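PDB 5E57: transcription regulator AmtR from Mycobacterium smegmatis, which probably acts as a TetR-family transcription factor that binds DNA through a helix-turn-helix motif and takes part in regulating nitrogen metabolism. Local coordinates for residues A[77-91]-A[192-204]. Residues are numbered along the deposited sequence; the frame is centred on the assembly and turned at random.
Sequences ESGPAAPRLHALVIY and AELAAATASRLGV
Thr198 meets His86 where helices 82-91 and 192-202 cross at -63°, their axes 9.2 Å apart. Followed outward, Thr198 CB lies in the plane of the imidazole at its edge, 3.4 Å from His86 ND1. From there the side chain forks. OG1, set beside its own backbone N (chi1 -69°), makes a nearly straight 2.7 Å hydrogen bond with His86 ND1, in which either group could be the donor. A water also bonded to Thr198 OG1 donates to Pro83 O, giving this buried hydroxyl a second link to the opposite helix. The other branch, CG2, is apolar and packs on Ala87 CA and on Ile90 CG1, 3.7 Å away.

Leu194, one turn earlier, lays its CG over one face of the His86 ring in a CH-pi contact, 4.0 Å from the centroid. The imidazole is thus fixed at an edge by the threonine and on a face by the leucine, whose CD1 reaches on to Pro83 CA. One turn beyond Thr198, Leu202 rests CD1 against Ile90 CG2, Ala87 O and Tyr91 CB.

At the margin, Arg201 reaches across to the loop before the helix and grips Glu77 end-on: NH1 bonds OE1 (2.7 Å) and NH2 bonds OE2, both on syn lone pairs, with the two planes only 20° apart. Leu74 of helix 65-75 touches the Arg201 side chain. Gly203 closes helix 192-202 in a Schellman motif. Together these contacts are helix-helix packing within the all-helical C-terminal domain of a TetR-family regulator, away from the predicted helix-turn-helix.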
loop_
_atom_site.group_PDB
_atom_site.type_symbol
_atom_site.label_atom_id
_atom_site.label_comp_id
_atom_site.label_asym_id
_atom_site.label_seq_id
_atom_site.Cartn_x
_atom_site.Cartn_y
_atom_site.Cartn_z
ATOM N N GLU A 77 15.908 -23.275 -3.367
ATOM C CA GLU A 77 15.481 -24.494 -2.679
ATOM C C GLU A 77 14.594 -25.349 -3.579
ATOM O O GLU A 77 14.016 -24.861 -4.552
ATOM C CB GLU A 77 14.731 -24.157 -1.386
ATOM C CG GLU A 77 15.567 -23.373 -0.405
ATOM C CD GLU A 77 14.827 -23.003 0.905
ATOM O OE1 GLU A 77 13.668 -23.431 1.124
ATOM O OE2 GLU A 77 15.437 -22.294 1.706
ATOM N N SER A 78 14.540 -26.638 -3.259
ATOM C CA SER A 78 13.669 -27.592 -3.970
ATOM C C SER A 78 12.484 -27.793 -3.029
ATOM O O SER A 78 12.506 -27.358 -1.885
ATOM C CB SER A 78 14.379 -28.945 -4.239
ATOM N N GLY A 79 11.426 -28.415 -3.484
ATOM C CA GLY A 79 10.313 -28.614 -2.555
ATOM C C GLY A 79 9.217 -27.581 -2.712
ATOM O O GLY A 79 9.356 -26.643 -3.454
ATOM N N PRO A 80 8.095 -27.804 -2.035
ATOM C CA PRO A 80 6.889 -27.053 -2.330
ATOM C C PRO A 80 7.080 -25.509 -2.216
ATOM O O PRO A 80 7.798 -25.000 -1.329
ATOM C CB PRO A 80 5.873 -27.599 -1.312
ATOM C CG PRO A 80 6.625 -28.486 -0.360
ATOM C CD PRO A 80 7.880 -28.876 -1.034
ATOM N N ALA A 81 6.510 -24.808 -3.165
ATOM C CA ALA A 81 6.573 -23.355 -3.191
ATOM C C ALA A 81 5.785 -22.696 -2.028
ATOM O O ALA A 81 6.210 -21.682 -1.491
ATOM C CB ALA A 81 6.050 -22.836 -4.538
ATOM N N ALA A 82 4.619 -23.228 -1.670
ATOM C CA ALA A 82 3.755 -22.579 -0.660
ATOM C C ALA A 82 4.440 -22.304 0.681
ATOM O O ALA A 82 4.367 -21.171 1.174
ATOM C CB ALA A 82 2.441 -23.357 -0.468
ATOM N N PRO A 83 5.143 -23.308 1.257
ATOM C CA PRO A 83 5.801 -23.017 2.516
ATOM C C PRO A 83 6.904 -22.004 2.345
ATOM O O PRO A 83 7.309 -21.368 3.332
ATOM C CB PRO A 83 6.397 -24.361 2.950
ATOM C CG PRO A 83 5.438 -25.380 2.379
ATOM C CD PRO A 83 4.968 -24.761 1.057
ATOM N N ARG A 84 7.401 -21.852 1.119
ATOM C CA ARG A 84 8.581 -20.996 0.948
ATOM C C ARG A 84 8.153 -19.514 0.893
ATOM O O ARG A 84 8.710 -18.646 1.602
ATOM C CB ARG A 84 9.396 -21.437 -0.267
ATOM C CG ARG A 84 10.215 -22.707 0.045
ATOM C CD ARG A 84 11.178 -22.992 -1.088
ATOM N NE ARG A 84 10.467 -23.463 -2.227
ATOM C CZ ARG A 84 10.730 -23.195 -3.514
ATOM N NH1 ARG A 84 11.652 -22.353 -3.897
ATOM N NH2 ARG A 84 9.971 -23.765 -4.423
ATOM N N LEU A 85 7.133 -19.287 0.098
ATOM C CA LEU A 85 6.488 -18.032 0.004
ATOM C C LEU A 85 5.922 -17.616 1.354
ATOM O O LEU A 85 6.228 -16.537 1.834
ATOM C CB LEU A 85 5.378 -18.114 -0.991
ATOM C CG LEU A 85 4.537 -16.845 -1.138
ATOM C CD1 LEU A 85 5.423 -15.706 -1.575
ATOM C CD2 LEU A 85 3.450 -17.077 -2.185
ATOM N N HIS A 86 5.194 -18.510 1.990
ATOM C CA HIS A 86 4.749 -18.251 3.345
ATOM C C HIS A 86 5.824 -17.745 4.265
ATOM O O HIS A 86 5.606 -16.760 4.962
ATOM C CB HIS A 86 4.027 -19.424 3.976
ATOM C CG HIS A 86 3.189 -19.024 5.155
ATOM N ND1 HIS A 86 3.630 -19.158 6.453
ATOM C CD2 HIS A 86 1.985 -18.429 5.230
ATOM C CE1 HIS A 86 2.711 -18.678 7.281
ATOM N NE2 HIS A 86 1.696 -18.258 6.563
ATOM N N ALA A 87 6.993 -18.385 4.264
ATOM C CA ALA A 87 8.024 -18.045 5.175
ATOM C C ALA A 87 8.547 -16.636 4.790
ATOM O O ALA A 87 8.843 -15.838 5.675
ATOM C CB ALA A 87 9.167 -19.032 5.113
ATOM N N LEU A 88 8.677 -16.351 3.493
ATOM C CA LEU A 88 9.146 -15.028 3.114
ATOM C C LEU A 88 8.155 -13.939 3.609
ATOM O O LEU A 88 8.579 -12.917 4.106
ATOM C CB LEU A 88 9.299 -14.944 1.594
ATOM C CG LEU A 88 9.675 -13.585 0.979
ATOM C CD1 LEU A 88 10.951 -13.032 1.555
ATOM C CD2 LEU A 88 9.787 -13.754 -0.541
ATOM N N VAL A 89 6.863 -14.185 3.439
ATOM C CA VAL A 89 5.828 -13.193 3.787
ATOM C C VAL A 89 5.910 -12.926 5.298
ATOM O O VAL A 89 5.946 -11.769 5.749
ATOM C CB VAL A 89 4.443 -13.747 3.413
ATOM C CG1 VAL A 89 3.341 -12.903 3.945
ATOM C CG2 VAL A 89 4.269 -13.785 1.899
ATOM N N ILE A 90 6.023 -13.976 6.108
ATOM C CA ILE A 90 6.052 -13.717 7.554
ATOM C C ILE A 90 7.277 -12.895 7.874
ATOM O O ILE A 90 7.189 -11.886 8.527
ATOM C CB ILE A 90 6.073 -14.990 8.367
ATOM C CG1 ILE A 90 4.806 -15.784 8.098
ATOM C CG2 ILE A 90 6.288 -14.717 9.866
ATOM C CD1 ILE A 90 3.487 -15.068 8.217
ATOM N N TYR A 91 8.420 -13.282 7.339
ATOM C CA TYR A 91 9.650 -12.642 7.685
ATOM C C TYR A 91 9.614 -11.240 7.273
ATOM O O TYR A 91 10.017 -10.334 8.027
ATOM C CB TYR A 91 10.834 -13.352 7.005
ATOM C CG TYR A 91 12.177 -12.732 7.289
ATOM C CD1 TYR A 91 12.883 -13.049 8.469
ATOM C CD2 TYR A 91 12.750 -11.830 6.419
ATOM C CE1 TYR A 91 14.124 -12.492 8.744
ATOM C CE2 TYR A 91 14.042 -11.302 6.659
ATOM C CZ TYR A 91 14.733 -11.629 7.828
ATOM O OH TYR A 91 15.989 -11.120 8.128
ATOM N N ALA A 192 -2.748 -24.195 9.760
ATOM C CA ALA A 192 -2.040 -24.433 11.024
ATOM C C ALA A 192 -0.705 -25.133 10.796
ATOM O O ALA A 192 0.380 -24.740 11.307
ATOM C CB ALA A 192 -2.910 -25.280 11.941
ATOM N N GLU A 193 -0.758 -26.202 10.030
ATOM C CA GLU A 193 0.492 -26.881 9.647
ATOM C C GLU A 193 1.505 -25.893 8.989
ATOM O O GLU A 193 2.685 -25.875 9.317
ATOM C CB GLU A 193 0.167 -28.051 8.684
ATOM C CG GLU A 193 1.367 -28.856 8.214
ATOM C CD GLU A 193 2.104 -28.183 7.064
ATOM O OE1 GLU A 193 1.523 -27.244 6.448
ATOM O OE2 GLU A 193 3.264 -28.575 6.777
ATOM N N LEU A 194 1.012 -25.118 8.024
ATOM C CA LEU A 194 1.818 -24.168 7.307
ATOM C C LEU A 194 2.440 -23.172 8.297
ATOM O O LEU A 194 3.683 -22.967 8.336
ATOM C CB LEU A 194 0.940 -23.497 6.245
ATOM C CG LEU A 194 1.618 -22.465 5.341
ATOM C CD1 LEU A 194 2.812 -23.093 4.631
ATOM C CD2 LEU A 194 0.674 -21.893 4.294
ATOM N N ALA A 195 1.602 -22.597 9.166
ATOM C CA ALA A 195 2.144 -21.675 10.159
ATOM C C ALA A 195 3.188 -22.300 10.938
ATOM O O ALA A 195 4.166 -21.646 11.284
ATOM C CB ALA A 195 1.078 -21.126 11.134
ATOM N N ALA A 196 2.985 -23.555 11.327
ATOM C CA ALA A 196 3.942 -24.147 12.257
ATOM C C ALA A 196 5.277 -24.374 11.533
ATOM O O ALA A 196 6.334 -24.222 12.116
ATOM C CB ALA A 196 3.399 -25.475 12.807
ATOM N N ALA A 197 5.206 -24.796 10.271
ATOM C CA ALA A 197 6.451 -24.996 9.450
ATOM C C ALA A 197 7.244 -23.677 9.370
ATOM O O ALA A 197 8.462 -23.607 9.587
ATOM C CB ALA A 197 6.088 -25.473 8.048
ATOM N N THR A 198 6.532 -22.594 9.077
ATOM C CA THR A 198 7.193 -21.286 8.960
ATOM C C THR A 198 7.761 -20.862 10.351
ATOM O O THR A 198 8.899 -20.384 10.481
ATOM C CB THR A 198 6.190 -20.285 8.404
ATOM O OG1 THR A 198 5.888 -20.592 7.039
ATOM C CG2 THR A 198 6.735 -18.909 8.521
ATOM N N ALA A 199 6.984 -21.048 11.411
ATOM C CA ALA A 199 7.488 -20.747 12.800
ATOM C C ALA A 199 8.822 -21.405 13.007
ATOM O O ALA A 199 9.811 -20.809 13.375
ATOM C CB ALA A 199 6.513 -21.288 13.793
ATOM N N SER A 200 8.835 -22.670 12.657
ATOM C CA SER A 200 10.046 -23.468 12.698
ATOM C C SER A 200 11.225 -22.923 11.854
ATOM O O SER A 200 12.342 -22.673 12.361
ATOM C CB SER A 200 9.661 -24.858 12.222
ATOM O OG SER A 200 10.769 -25.712 12.308
ATOM N N ARG A 201 10.960 -22.699 10.560
ATOM C CA ARG A 201 11.991 -22.178 9.639
ATOM C C ARG A 201 12.583 -20.857 10.125
ATOM O O ARG A 201 13.770 -20.578 9.964
ATOM C CB ARG A 201 11.362 -21.947 8.238
ATOM C CG ARG A 201 11.024 -23.224 7.511
ATOM C CD ARG A 201 11.254 -23.089 6.021
ATOM N NE ARG A 201 12.653 -22.685 5.748
ATOM C CZ ARG A 201 13.177 -22.662 4.528
ATOM N NH1 ARG A 201 12.445 -23.038 3.487
ATOM N NH2 ARG A 201 14.421 -22.227 4.359
ATOM N N LEU A 202 11.716 -20.021 10.692
ATOM C CA LEU A 202 12.109 -18.679 11.088
ATOM C C LEU A 202 12.632 -18.590 12.541
ATOM O O LEU A 202 13.239 -17.608 12.920
ATOM C CB LEU A 202 10.932 -17.708 10.845
ATOM C CG LEU A 202 10.525 -17.533 9.372
ATOM C CD1 LEU A 202 9.505 -16.433 9.244
ATOM C CD2 LEU A 202 11.780 -17.204 8.539
ATOM N N GLY A 203 12.465 -19.627 13.328
ATOM C CA GLY A 203 12.916 -19.559 14.739
ATOM C C GLY A 203 12.021 -18.678 15.594
ATOM O O GLY A 203 12.504 -17.932 16.399
ATOM N N VAL A 204 10.715 -18.782 15.426
ATOM C CA VAL A 204 9.786 -17.944 16.176
ATOM C C VAL A 204 8.532 -18.743 16.587
ATOM O O VAL A 204 8.321 -19.870 16.112
ATOM C CB VAL A 204 9.338 -16.699 15.326
ATOM C CG1 VAL A 204 10.515 -15.881 14.867
ATOM C CG2 VAL A 204 8.504 -17.125 14.123
HETATM O O HOH W 1 7.407 -22.400 5.790
#